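Long-range contacts in putative fimbrial associated sortase-like protein (Corynebacterium diphtheriae, PDB 6BWE), which is probably a class C sortase, a cysteine transpeptidase that links pilin subunits into covalent pili, here as the sortase domain carrying a mutated lid: residues Arg75-Ser80 and Pro91-Thr96; Ile81-Ile86 and Asp146-Thr151; Leu113-Thr118 and Ile150-Glu155; Leu157-Asp162 and Ala203-Leu208; Val167-Thr172 and Ser196-Val201. The protein carries 2 engineered substitutions. All coordinates share one frame; numbering follows the deposited sequence. Where two conformers were deposited one is given.

Contact 1: Arg75-Ser80 and Pro91-Thr96; sequences RPVIAS and PIYHGT
Ile92 O takes the backbone N-H of Ile78 at 2.8 Å (N to O), almost head-on to the carbonyl, and the CA of Val77 adds a C-H contact to the same oxygen. One residue further on, Ile92 N donates to Ala79 O, also at 2.8 Å. Ile78 and Ala79 therefore both face Ile92, a classic beta bulge in the antiparallel hairpin of strands 77-83 and 88-94. At the bulge Ile78 holds CG1 between its backbone N and carbonyl carbon (chi1 59°), which leaves CG2 over one face of the His94 imidazole, 3.5 Å from the ring centroid, a CH-pi contact. Pro76 CG comes to the edge of that ring, and Tyr64 meets it edge-to-face from outside the hairpin. Toward Pro76 and His94 a water links the two backbones: it donates to Pro76 O at 2.7 Å and accepts from His94 N. A second water links Arg75 NH1 to His94 O, while the same NH1 forms a salt bridge with Asp97. On the more exposed flank the Tyr93 ring turns its CE1 edge to Arg75 O (3.6 Å), and Val77 CG2 packs obliquely against it. His94 thus packs against carbon while its nitrogens keep polar partners, the first water near ND1 and a weak bond from NE2 to Gln67 O, so its ring is probably restricted in rotation.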
# COMPACT_ATOMS: atom_id res chain seq x y z
N ARG A 75 21.31 -8.15 -6.00
CA ARG A 75 20.19 -8.41 -6.96
C ARG A 75 19.81 -9.88 -6.94
O ARG A 75 19.92 -10.59 -7.96
CB ARG A 75 20.56 -8.00 -8.40
CG ARG A 75 20.85 -6.53 -8.57
CD ARG A 75 19.57 -5.73 -8.52
NE ARG A 75 19.84 -4.31 -8.49
CZ ARG A 75 18.93 -3.35 -8.66
NH1 ARG A 75 17.64 -3.65 -8.88
NH2 ARG A 75 19.30 -2.08 -8.62
N PRO A 76 19.28 -10.33 -5.81
CA PRO A 76 18.90 -11.73 -5.75
C PRO A 76 17.71 -12.07 -6.60
O PRO A 76 16.79 -11.27 -6.76
CB PRO A 76 18.54 -11.93 -4.29
CG PRO A 76 18.03 -10.60 -3.88
CD PRO A 76 18.96 -9.64 -4.54
N VAL A 77 17.72 -13.29 -7.12
CA VAL A 77 16.50 -13.86 -7.71
C VAL A 77 15.60 -14.22 -6.52
O VAL A 77 15.94 -15.10 -5.71
CB VAL A 77 16.81 -15.13 -8.51
CG1 VAL A 77 15.50 -15.77 -8.98
CG2 VAL A 77 17.69 -14.79 -9.72
N ILE A 78 14.45 -13.55 -6.41
CA ILE A 78 13.57 -13.77 -5.26
C ILE A 78 12.64 -14.98 -5.47
O ILE A 78 12.20 -15.57 -4.51
CB ILE A 78 12.78 -12.52 -4.82
CG1 ILE A 78 11.87 -11.95 -5.91
CG2 ILE A 78 13.75 -11.44 -4.39
CD1 ILE A 78 10.87 -10.93 -5.40
N ALA A 79 12.35 -15.30 -6.72
CA ALA A 79 11.52 -16.42 -7.10
C ALA A 79 11.67 -16.65 -8.59
O ALA A 79 12.24 -15.83 -9.30
CB ALA A 79 10.05 -16.17 -6.75
N SER A 80 11.22 -17.80 -9.07
CA SER A 80 11.15 -17.99 -10.50
C SER A 80 9.73 -18.42 -10.86
O SER A 80 8.97 -18.88 -10.00
CB SER A 80 12.18 -19.02 -11.01
OG SER A 80 11.97 -20.26 -10.38
N PRO A 91 13.37 -15.65 -14.09
CA PRO A 91 13.64 -15.15 -12.76
C PRO A 91 12.79 -13.91 -12.43
O PRO A 91 12.48 -13.08 -13.32
CB PRO A 91 15.14 -14.84 -12.80
CG PRO A 91 15.40 -14.46 -14.21
CD PRO A 91 14.44 -15.29 -15.04
N ILE A 92 12.46 -13.78 -11.13
CA ILE A 92 11.80 -12.60 -10.61
C ILE A 92 12.78 -11.92 -9.62
O ILE A 92 13.36 -12.60 -8.79
CB ILE A 92 10.48 -12.94 -9.91
CG1 ILE A 92 9.52 -13.69 -10.87
CG2 ILE A 92 9.85 -11.65 -9.41
CD1 ILE A 92 8.41 -14.48 -10.17
N TYR A 93 12.89 -10.60 -9.70
CA TYR A 93 13.72 -9.78 -8.84
C TYR A 93 12.88 -8.79 -8.07
O TYR A 93 11.74 -8.52 -8.44
CB TYR A 93 14.72 -9.01 -9.69
CG TYR A 93 15.64 -9.89 -10.49
CD1 TYR A 93 16.82 -10.34 -9.95
CD2 TYR A 93 15.31 -10.29 -11.78
CE1 TYR A 93 17.68 -11.15 -10.68
CE2 TYR A 93 16.18 -11.10 -12.53
CZ TYR A 93 17.35 -11.53 -11.97
OH TYR A 93 18.19 -12.37 -12.67
N HIS A 94 13.44 -8.25 -6.99
CA HIS A 94 12.81 -7.11 -6.33
C HIS A 94 12.70 -5.92 -7.29
O HIS A 94 13.63 -5.60 -8.00
CB HIS A 94 13.62 -6.58 -5.17
CG HIS A 94 13.74 -7.49 -4.00
ND1 HIS A 94 14.91 -8.15 -3.72
CD2 HIS A 94 12.91 -7.74 -2.97
CE1 HIS A 94 14.76 -8.82 -2.59
NE2 HIS A 94 13.55 -8.61 -2.13
N GLY A 95 11.57 -5.23 -7.25
CA GLY A 95 11.43 -3.95 -7.92
C GLY A 95 11.26 -4.03 -9.41
O GLY A 95 11.22 -5.13 -10.03
N THR A 96 11.23 -2.84 -10.01
CA THR A 96 10.95 -2.69 -11.44
C THR A 96 11.90 -1.65 -12.04
O THR A 96 11.51 -0.89 -12.90
CB THR A 96 9.45 -2.28 -11.69
OG1 THR A 96 9.13 -1.13 -10.90
CG2 THR A 96 8.57 -3.39 -11.31
O HOH W 1 16.38 -6.23 -7.86
O HOH W 2 16.35 -8.67 -6.38

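Contact 2: Ile81-Ile86 and Asp146-Thr151; sequences ISIPTI and DPIYIT
Ile81 and Ile148 meet at the tight end of this pairing: CD1 of Ile81 lies only 3.4 Å from CG2 of Ile148, closer than carbons usually come. Ile81 reaches across because its CG1 extends anti to the backbone N (chi1 -172°), and Leu186 touches both isoleucines from strand 183-187. Beside them, Ser82 and Tyr149 exchange two backbone bonds, N to O 2.9 Å each, both in the carbonyl planes and nearly straight, with 172° at the hydrogen of Tyr149. The Tyr149 ring, on the other side of the sheet, receives Pro84 CG at its edge, 4.0 Å from CE2, the two side chains crossing at about a right angle; its hydroxyl is bound by Asp212 and Asn214. Toward Thr85 the pairing loosens. A water there spans Thr85 N and Pro147 O in place of a direct bond, and the exposed Thr85 gives its OG1 proton to Asp146 OD2 at 2.7 Å, approaching from well above the carboxylate plane. That same carboxylate oxygen also takes Lys143 N. Strand 77-83 thus comes to lie antiparallel to strand 147-152, the pairing of the two strands at the ends of the sheet order, which closes the sortase beta-barrel.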
# COMPACT_ATOMS: atom_id res chain seq x y z
N ILE A 81 9.39 -18.22 -12.12
CA ILE A 81 8.08 -18.51 -12.62
C ILE A 81 8.21 -19.41 -13.83
O ILE A 81 9.12 -19.24 -14.62
CB ILE A 81 7.30 -17.21 -12.91
CG1 ILE A 81 5.84 -17.51 -13.24
CG2 ILE A 81 7.90 -16.42 -14.04
CD1 ILE A 81 4.92 -16.31 -13.03
N SER A 82 7.31 -20.38 -13.92
CA SER A 82 7.16 -21.24 -15.09
C SER A 82 5.73 -21.14 -15.63
O SER A 82 4.79 -21.26 -14.86
CB SER A 82 7.44 -22.69 -14.72
OG SER A 82 7.25 -23.52 -15.84
N ILE A 83 5.60 -20.91 -16.94
CA ILE A 83 4.33 -20.80 -17.64
C ILE A 83 4.46 -21.74 -18.86
O ILE A 83 4.80 -21.31 -19.95
CB ILE A 83 3.98 -19.37 -18.07
CG1 ILE A 83 4.12 -18.38 -16.89
CG2 ILE A 83 2.55 -19.33 -18.54
CD1 ILE A 83 4.08 -16.93 -17.30
N PRO A 84 4.26 -23.05 -18.64
CA PRO A 84 4.59 -24.00 -19.71
C PRO A 84 3.83 -23.82 -21.00
O PRO A 84 4.40 -24.11 -22.09
CB PRO A 84 4.27 -25.38 -19.11
CG PRO A 84 3.65 -25.12 -17.80
CD PRO A 84 3.98 -23.72 -17.38
N THR A 85 2.60 -23.32 -20.96
CA THR A 85 1.87 -23.16 -22.22
C THR A 85 2.50 -22.17 -23.19
O THR A 85 2.17 -22.18 -24.38
CB THR A 85 0.39 -22.80 -22.01
OG1 THR A 85 0.25 -21.61 -21.23
CG2 THR A 85 -0.32 -23.96 -21.35
N ILE A 86 3.35 -21.26 -22.70
CA ILE A 86 4.12 -20.38 -23.57
C ILE A 86 5.62 -20.63 -23.42
O ILE A 86 6.43 -19.81 -23.86
CB ILE A 86 3.79 -18.88 -23.34
CG1 ILE A 86 4.07 -18.49 -21.88
CG2 ILE A 86 2.34 -18.58 -23.70
CD1 ILE A 86 4.08 -17.01 -21.64
N ASP A 146 -4.86 -21.92 -17.86
CA ASP A 146 -3.45 -22.32 -17.97
C ASP A 146 -2.79 -22.27 -16.58
O ASP A 146 -3.15 -21.43 -15.77
CB ASP A 146 -2.68 -21.42 -18.93
CG ASP A 146 -2.98 -21.72 -20.42
OD1 ASP A 146 -3.79 -22.66 -20.75
OD2 ASP A 146 -2.35 -21.02 -21.25
N PRO A 147 -1.84 -23.17 -16.30
CA PRO A 147 -1.16 -23.11 -15.01
C PRO A 147 0.08 -22.19 -15.01
O PRO A 147 0.76 -22.02 -16.04
CB PRO A 147 -0.72 -24.55 -14.81
CG PRO A 147 -0.41 -25.01 -16.18
CD PRO A 147 -1.46 -24.38 -17.04
N ILE A 148 0.33 -21.62 -13.85
CA ILE A 148 1.52 -20.80 -13.57
C ILE A 148 2.14 -21.35 -12.30
O ILE A 148 1.41 -21.55 -11.32
CB ILE A 148 1.11 -19.34 -13.34
CG1 ILE A 148 0.52 -18.73 -14.63
CG2 ILE A 148 2.29 -18.51 -12.84
CD1 ILE A 148 -0.31 -17.49 -14.37
N TYR A 149 3.45 -21.63 -12.32
CA TYR A 149 4.14 -22.17 -11.14
C TYR A 149 5.17 -21.18 -10.62
O TYR A 149 6.03 -20.74 -11.38
CB TYR A 149 4.85 -23.47 -11.49
CG TYR A 149 3.93 -24.53 -12.07
CD1 TYR A 149 3.34 -25.49 -11.26
CD2 TYR A 149 3.60 -24.53 -13.42
CE1 TYR A 149 2.51 -26.48 -11.79
CE2 TYR A 149 2.76 -25.49 -13.96
CZ TYR A 149 2.20 -26.46 -13.15
OH TYR A 149 1.34 -27.40 -13.70
N ILE A 150 5.12 -20.86 -9.32
CA ILE A 150 6.09 -19.97 -8.72
C ILE A 150 6.93 -20.82 -7.79
O ILE A 150 6.39 -21.52 -6.94
CB ILE A 150 5.43 -18.81 -7.95
CG1 ILE A 150 4.75 -17.88 -8.95
CG2 ILE A 150 6.50 -18.04 -7.17
CD1 ILE A 150 3.91 -16.82 -8.32
N THR A 151 8.24 -20.76 -7.96
CA THR A 151 9.15 -21.43 -7.05
C THR A 151 9.84 -20.38 -6.21
O THR A 151 10.43 -19.45 -6.73
CB THR A 151 10.14 -22.31 -7.79
OG1 THR A 151 9.41 -23.26 -8.61
CG2 THR A 151 11.00 -23.08 -6.84
O HOH W 3 0.96 -22.52 -18.66

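Contact 3: Leu113-Thr118 and Ile150-Glu155; sequences LPVGGT and ITVQGE
The flat group here is the peptide carbonyl of Pro114, whose oxygen points at aliphatic carbon, 3.5 Å from Val152 CG1 and 3.9 Å from Ile150 CG2; this buried oxygen has no polar partner in the model. The puckered proline ring meets Ile150 through CB, 4.1 Å from CD1, while Pro122 and His107 also touch it from outside the two segments. Pro114 is the centre of an inverse gamma turn, closed by Val115 N to Leu113 O at 2.8 Å, in the loop between strands 105-107 and 123-125, which packs against the end of strand 147-152. In the partner segment, a type I' turn from Val152 to Glu155 joins that strand to strand 155-167 in a tight beta hairpin. With Val152 CG1 between the backbone N and the carbonyl carbon (chi1 55°), CG2 is left anti to the N and meets Val115 CG1 at 4.0 Å, the two side chains crossing at about a right angle. Leu68 touches both valines. At the Glu155 end, a water lies 2.7 Å from Val115 O and close to Glu155 OE1.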
# COMPACT_ATOMS: atom_id res chain seq x y z
N LEU A 113 4.70 -9.98 -1.68
CA LEU A 113 5.71 -10.88 -2.19
C LEU A 113 5.09 -12.24 -2.54
O LEU A 113 4.11 -12.64 -1.88
CB LEU A 113 6.78 -11.09 -1.12
CG LEU A 113 7.65 -9.89 -0.76
CD1 LEU A 113 8.42 -10.24 0.50
CD2 LEU A 113 8.59 -9.54 -1.90
N PRO A 114 5.62 -12.95 -3.56
CA PRO A 114 4.88 -14.10 -4.08
C PRO A 114 5.18 -15.38 -3.29
O PRO A 114 5.85 -16.27 -3.80
CB PRO A 114 5.33 -14.17 -5.53
CG PRO A 114 6.74 -13.71 -5.49
CD PRO A 114 6.66 -12.53 -4.52
N VAL A 115 4.68 -15.41 -2.06
CA VAL A 115 4.80 -16.55 -1.14
C VAL A 115 3.42 -17.14 -0.79
O VAL A 115 3.34 -17.99 0.07
CB VAL A 115 5.59 -16.20 0.12
CG1 VAL A 115 7.03 -15.91 -0.24
CG2 VAL A 115 4.98 -15.00 0.87
N GLY A 116 2.36 -16.70 -1.48
CA GLY A 116 1.00 -17.21 -1.26
C GLY A 116 0.37 -16.64 0.01
O GLY A 116 1.04 -15.92 0.78
N GLY A 117 -0.91 -16.94 0.20
CA GLY A 117 -1.66 -16.50 1.36
C GLY A 117 -2.95 -15.87 0.91
O GLY A 117 -2.99 -15.12 -0.09
N THR A 118 -4.02 -16.15 1.62
CA THR A 118 -5.28 -15.49 1.27
C THR A 118 -5.15 -14.02 1.60
O THR A 118 -4.51 -13.66 2.57
CB THR A 118 -6.49 -16.16 1.94
OG1 THR A 118 -6.30 -16.17 3.35
CG2 THR A 118 -6.61 -17.59 1.43
N ILE A 150 5.12 -20.86 -9.32
CA ILE A 150 6.09 -19.97 -8.72
C ILE A 150 6.93 -20.82 -7.79
O ILE A 150 6.39 -21.52 -6.94
CB ILE A 150 5.43 -18.81 -7.95
CG1 ILE A 150 4.75 -17.88 -8.95
CG2 ILE A 150 6.50 -18.04 -7.17
CD1 ILE A 150 3.91 -16.82 -8.32
N THR A 151 8.24 -20.76 -7.96
CA THR A 151 9.15 -21.43 -7.05
C THR A 151 9.84 -20.38 -6.21
O THR A 151 10.43 -19.45 -6.73
CB THR A 151 10.14 -22.31 -7.79
OG1 THR A 151 9.41 -23.26 -8.61
CG2 THR A 151 11.00 -23.08 -6.84
N VAL A 152 9.77 -20.56 -4.89
CA VAL A 152 10.32 -19.57 -3.96
C VAL A 152 10.81 -20.31 -2.72
O VAL A 152 10.08 -21.14 -2.16
CB VAL A 152 9.29 -18.44 -3.66
CG1 VAL A 152 7.95 -18.99 -3.16
CG2 VAL A 152 9.84 -17.41 -2.72
N GLN A 153 12.06 -20.06 -2.34
CA GLN A 153 12.70 -20.75 -1.21
C GLN A 153 12.45 -22.26 -1.19
O GLN A 153 12.14 -22.83 -0.15
CB GLN A 153 12.23 -20.12 0.08
CG GLN A 153 12.65 -18.65 0.18
CD GLN A 153 14.14 -18.48 0.31
OE1 GLN A 153 14.74 -19.00 1.24
NE2 GLN A 153 14.75 -17.69 -0.59
N GLY A 154 12.56 -22.87 -2.35
CA GLY A 154 12.43 -24.32 -2.48
C GLY A 154 11.01 -24.84 -2.66
O GLY A 154 10.82 -26.01 -2.97
N GLU A 155 10.01 -24.01 -2.46
CA GLU A 155 8.63 -24.48 -2.47
C GLU A 155 8.02 -24.06 -3.82
O GLU A 155 8.42 -23.04 -4.37
CB GLU A 155 7.91 -23.89 -1.26
CG GLU A 155 6.65 -23.12 -1.48
CD GLU A 155 6.18 -22.44 -0.22
OE1 GLU A 155 5.97 -21.20 -0.25
OE2 GLU A 155 6.08 -23.14 0.82
O HOH W 4 4.18 -20.28 1.18

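Contact 4: Leu157-Asp162 and Ala203-Leu208; sequences LKYEVD and AHRVDL
His204 ND1 donates to Asp162 OD2 at 2.7 Å, within its own ring plane and onto the anti lone pair of the carboxylate; the two flat groups lie only 10° apart. On the opposite side of the sheet Arg205 CD rests over one face of the Tyr159 ring, 4.0 Å from its centroid. The arginine arrives there by bending at chi2 (81°), and Leu157 CD2 then lies over a face of its guanidinium, 3.6 Å from NH2. Strands 155-167 and 198-206 run antiparallel between these two layers of side chains, neighbours in the sortase barrel, with Glu160 and His204 exchanging two backbone bonds. The Ala203 methyl packs against Tyr159 CB at 3.8 Å. On the His204 side of the sheet, Lys158 CG meets Val206 CG2 at 3.6 Å. Further out, a water accepts from Lys158 N and Arg205 NE and donates to Val206 O. The second shell is charged: Arg202 forms a salt bridge with the other oxygen of Asp162, and Asp182 binds both Tyr159 OH and Arg205 NH1, a shared partner that would hold the ring and the arginine in step.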
# COMPACT_ATOMS: atom_id res chain seq x y z
N LEU A 157 4.44 -23.08 -5.81
CA LEU A 157 3.04 -22.68 -5.70
C LEU A 157 2.43 -22.72 -7.09
O LEU A 157 3.05 -22.25 -8.04
CB LEU A 157 2.93 -21.25 -5.15
CG LEU A 157 3.84 -20.81 -4.00
CD1 LEU A 157 3.54 -19.37 -3.58
CD2 LEU A 157 3.64 -21.74 -2.84
N LYS A 158 1.21 -23.24 -7.21
CA LYS A 158 0.54 -23.36 -8.47
C LYS A 158 -0.64 -22.40 -8.50
O LYS A 158 -1.39 -22.29 -7.54
CB LYS A 158 0.09 -24.80 -8.74
CG LYS A 158 -0.51 -25.03 -10.12
CD LYS A 158 -0.93 -26.50 -10.31
CE LYS A 158 -1.55 -26.68 -11.69
NZ LYS A 158 -2.02 -28.07 -11.94
N TYR A 159 -0.75 -21.69 -9.60
CA TYR A 159 -1.86 -20.79 -9.85
C TYR A 159 -2.50 -21.18 -11.16
O TYR A 159 -1.84 -21.78 -12.02
CB TYR A 159 -1.35 -19.34 -9.92
CG TYR A 159 -0.94 -18.85 -8.55
CD1 TYR A 159 -1.81 -18.10 -7.77
CD2 TYR A 159 0.32 -19.18 -8.02
CE1 TYR A 159 -1.47 -17.70 -6.49
CE2 TYR A 159 0.68 -18.78 -6.72
CZ TYR A 159 -0.22 -18.03 -5.97
OH TYR A 159 0.06 -17.63 -4.70
N GLU A 160 -3.77 -20.82 -11.33
CA GLU A 160 -4.49 -21.09 -12.56
C GLU A 160 -5.14 -19.80 -13.09
O GLU A 160 -5.82 -19.12 -12.34
CB GLU A 160 -5.52 -22.20 -12.28
CG GLU A 160 -6.64 -22.31 -13.27
CD GLU A 160 -7.59 -23.46 -12.95
OE1 GLU A 160 -7.16 -24.50 -12.38
OE2 GLU A 160 -8.78 -23.30 -13.28
N VAL A 161 -4.97 -19.52 -14.38
CA VAL A 161 -5.43 -18.26 -14.96
C VAL A 161 -6.94 -18.18 -14.98
O VAL A 161 -7.60 -19.14 -15.38
CB VAL A 161 -4.91 -18.06 -16.41
CG1 VAL A 161 -5.47 -16.78 -17.03
CG2 VAL A 161 -3.38 -18.02 -16.42
N ASP A 162 -7.48 -17.05 -14.52
CA ASP A 162 -8.94 -16.85 -14.46
C ASP A 162 -9.42 -15.53 -15.08
O ASP A 162 -10.63 -15.32 -15.17
CB ASP A 162 -9.47 -16.98 -13.02
CG ASP A 162 -8.85 -15.98 -12.06
OD1 ASP A 162 -8.88 -14.77 -12.32
OD2 ASP A 162 -8.32 -16.40 -11.02
N ALA A 203 -4.55 -14.84 -11.95
CA ALA A 203 -4.63 -16.26 -11.64
C ALA A 203 -4.85 -16.48 -10.16
O ALA A 203 -4.46 -15.61 -9.37
CB ALA A 203 -3.36 -16.94 -12.09
N HIS A 204 -5.46 -17.62 -9.78
CA HIS A 204 -5.76 -17.91 -8.39
C HIS A 204 -5.05 -19.18 -7.98
O HIS A 204 -4.79 -20.04 -8.80
CB HIS A 204 -7.30 -18.01 -8.14
CG HIS A 204 -7.96 -19.11 -8.91
ND1 HIS A 204 -8.46 -18.92 -10.19
CD2 HIS A 204 -8.15 -20.42 -8.61
CE1 HIS A 204 -8.93 -20.08 -10.64
NE2 HIS A 204 -8.76 -21.00 -9.71
N ARG A 205 -4.75 -19.30 -6.69
CA ARG A 205 -4.03 -20.43 -6.16
C ARG A 205 -4.86 -21.71 -6.29
O ARG A 205 -6.06 -21.69 -6.09
CB ARG A 205 -3.72 -20.18 -4.70
CG ARG A 205 -2.83 -21.21 -4.03
CD ARG A 205 -1.35 -20.99 -4.33
NE ARG A 205 -0.58 -21.91 -3.50
CZ ARG A 205 -0.27 -21.73 -2.22
NH1 ARG A 205 -0.56 -20.62 -1.56
NH2 ARG A 205 0.41 -22.68 -1.60
N VAL A 206 -4.21 -22.81 -6.64
CA VAL A 206 -4.87 -24.11 -6.72
C VAL A 206 -3.95 -25.13 -6.09
O VAL A 206 -2.75 -24.88 -5.92
CB VAL A 206 -5.21 -24.52 -8.18
CG1 VAL A 206 -6.24 -23.58 -8.77
CG2 VAL A 206 -3.97 -24.59 -9.07
N ASP A 207 -4.51 -26.30 -5.76
CA ASP A 207 -3.71 -27.37 -5.18
C ASP A 207 -2.70 -27.85 -6.21
O ASP A 207 -2.97 -27.87 -7.41
CB ASP A 207 -4.58 -28.55 -4.73
CG ASP A 207 -5.48 -28.23 -3.54
OD1 ASP A 207 -5.22 -27.25 -2.81
OD2 ASP A 207 -6.44 -29.00 -3.32
N LEU A 208 -1.52 -28.24 -5.74
CA LEU A 208 -0.46 -28.71 -6.60
C LEU A 208 -0.37 -30.23 -6.51
O LEU A 208 -0.11 -30.73 -5.43
CB LEU A 208 0.86 -28.10 -6.14
CG LEU A 208 2.11 -28.66 -6.83
CD1 LEU A 208 2.02 -28.51 -8.35
CD2 LEU A 208 3.33 -27.95 -6.27
O HOH W 5 -0.26 -24.37 -4.93
O HOH W 6 -4.63 -28.00 -10.23

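Contact 5: Val167-Thr172 and Ser196-Val201; sequences VLPEDT and SHRLLV
Leu168 and His197 both place CG anti to the carbonyl carbon (chi1 -67° and -71°), and the two side chains run side by side, pointing the same way. Leu168 CD2 thereby lies over one face of the imidazole, 3.4 Å from NE2, while ND1 is held by Asn195 O. Arg198 bends at chi2 (-66°) and folds back toward the residues that precede its strand. Its NH1 donates to Ser196 OG at 3.0 Å and to His197 O at 2.9 Å, and one guanidinium face lies against the Pro169 ring, whose CG is 4.1 Å from NH1. An antiparallel hydrogen-bonded pair, Val167 with Arg198, joins the two segments just where strand 155-167 ends; Arg198 N to Val167 O is 2.7 Å and Val167 N to Arg198 O is 2.8 Å. Beyond it the chain leaves the sheet through a type I turn from Leu168 to Asp171, starting the loop to strand 183-187. Inward, Val167 CG2 meets Leu200 CD1 at 3.8 Å. The Arg198 side chain lies about 7 Å from that of His127, the predicted active-site proton donor/acceptor.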
# COMPACT_ATOMS: atom_id res chain seq x y z
N VAL A 167 -5.89 -3.10 -20.51
CA VAL A 167 -6.34 -1.86 -19.89
C VAL A 167 -5.38 -0.71 -20.19
O VAL A 167 -4.22 -0.94 -20.57
CB VAL A 167 -6.52 -2.01 -18.35
CG1 VAL A 167 -7.59 -3.05 -18.04
CG2 VAL A 167 -5.21 -2.33 -17.65
N LEU A 168 -5.85 0.52 -19.98
CA LEU A 168 -4.96 1.67 -20.02
C LEU A 168 -4.03 1.63 -18.83
O LEU A 168 -4.40 1.09 -17.80
CB LEU A 168 -5.74 3.00 -20.06
CG LEU A 168 -6.54 3.22 -21.34
CD1 LEU A 168 -7.40 4.48 -21.23
CD2 LEU A 168 -5.61 3.34 -22.55
N PRO A 169 -2.82 2.20 -18.95
CA PRO A 169 -1.82 2.04 -17.90
C PRO A 169 -2.22 2.61 -16.54
O PRO A 169 -1.78 2.10 -15.51
CB PRO A 169 -0.58 2.75 -18.47
CG PRO A 169 -0.80 2.73 -19.93
CD PRO A 169 -2.27 3.00 -20.06
N GLU A 170 -3.07 3.62 -16.53
CA GLU A 170 -3.60 4.16 -15.27
C GLU A 170 -4.77 3.38 -14.68
O GLU A 170 -5.12 3.58 -13.52
CB GLU A 170 -4.00 5.65 -15.39
CG GLU A 170 -4.89 6.02 -16.58
CD GLU A 170 -4.10 6.30 -17.85
OE1 GLU A 170 -4.60 5.97 -18.94
OE2 GLU A 170 -2.96 6.83 -17.75
N ASP A 171 -5.39 2.49 -15.47
CA ASP A 171 -6.52 1.69 -15.00
C ASP A 171 -6.01 0.46 -14.22
O ASP A 171 -5.84 -0.61 -14.81
CB ASP A 171 -7.40 1.29 -16.19
CG ASP A 171 -8.64 0.48 -15.79
OD1 ASP A 171 -8.94 0.38 -14.58
OD2 ASP A 171 -9.33 -0.08 -16.69
N THR A 172 -5.80 0.61 -12.91
CA THR A 172 -5.15 -0.40 -12.05
C THR A 172 -6.08 -1.16 -11.08
O THR A 172 -5.59 -2.01 -10.32
CB THR A 172 -4.01 0.24 -11.20
OG1 THR A 172 -4.52 1.43 -10.56
CG2 THR A 172 -2.78 0.58 -12.09
N SER A 196 -0.14 3.32 -25.45
CA SER A 196 0.28 2.44 -24.38
C SER A 196 -0.92 1.77 -23.68
O SER A 196 -1.90 2.42 -23.32
CB SER A 196 1.14 3.24 -23.40
OG SER A 196 1.84 2.37 -22.52
N HIS A 197 -0.86 0.45 -23.55
CA HIS A 197 -1.82 -0.32 -22.75
C HIS A 197 -1.05 -1.35 -21.92
O HIS A 197 0.17 -1.56 -22.12
CB HIS A 197 -2.83 -1.05 -23.65
CG HIS A 197 -3.82 -0.14 -24.32
ND1 HIS A 197 -3.49 0.67 -25.38
CD2 HIS A 197 -5.14 0.05 -24.09
CE1 HIS A 197 -4.56 1.34 -25.76
NE2 HIS A 197 -5.57 0.99 -24.99
N ARG A 198 -1.76 -1.99 -21.01
CA ARG A 198 -1.23 -3.09 -20.22
C ARG A 198 -2.09 -4.32 -20.39
O ARG A 198 -3.33 -4.23 -20.38
CB ARG A 198 -1.13 -2.73 -18.73
CG ARG A 198 -0.18 -1.59 -18.43
CD ARG A 198 1.26 -1.97 -18.74
NE ARG A 198 2.19 -0.87 -18.52
CZ ARG A 198 2.59 0.02 -19.44
NH1 ARG A 198 2.16 -0.02 -20.71
NH2 ARG A 198 3.45 0.97 -19.09
N LEU A 199 -1.44 -5.46 -20.58
CA LEU A 199 -2.07 -6.77 -20.48
C LEU A 199 -1.91 -7.30 -19.06
O LEU A 199 -0.78 -7.34 -18.55
CB LEU A 199 -1.45 -7.72 -21.49
CG LEU A 199 -1.87 -9.19 -21.38
CD1 LEU A 199 -3.34 -9.35 -21.75
CD2 LEU A 199 -0.97 -10.03 -22.26
N LEU A 200 -3.04 -7.67 -18.43
CA LEU A 200 -3.09 -8.18 -17.05
C LEU A 200 -3.67 -9.57 -17.12
O LEU A 200 -4.82 -9.76 -17.58
CB LEU A 200 -3.98 -7.32 -16.12
CG LEU A 200 -3.42 -6.04 -15.49
CD1 LEU A 200 -2.83 -5.11 -16.52
CD2 LEU A 200 -4.49 -5.32 -14.69
N VAL A 201 -2.88 -10.54 -16.64
CA VAL A 201 -3.27 -11.92 -16.63
C VAL A 201 -3.35 -12.31 -15.15
O VAL A 201 -2.31 -12.34 -14.46
CB VAL A 201 -2.25 -12.82 -17.37
CG1 VAL A 201 -2.57 -14.30 -17.17
CG2 VAL A 201 -2.26 -12.54 -18.86

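In the fold
All five contacts reach the sheet of the sortase barrel but sample it at different depths. Contact 3 is the buried one, joined by aliphatic packing without a direct hydrogen bond; contact 5 lies at the surface near the predicted catalytic histidine, where a bent arginine and a histidine flank a single backbone pair. Contacts 1, 2 and 4 are partly buried strand pairings. Contacts 1 and 2 share strand 77-83, contacts 2 and 3 share strand 147-152, and contacts 4 and 5 share strand 198-206. Ile148 and Ile150 carry the backbone ladder on to Tyr159 and Leu157, tying contact 2 to contact 4. Waters also sit in contacts 1 to 4, whereas charged networks are richest around contact 4.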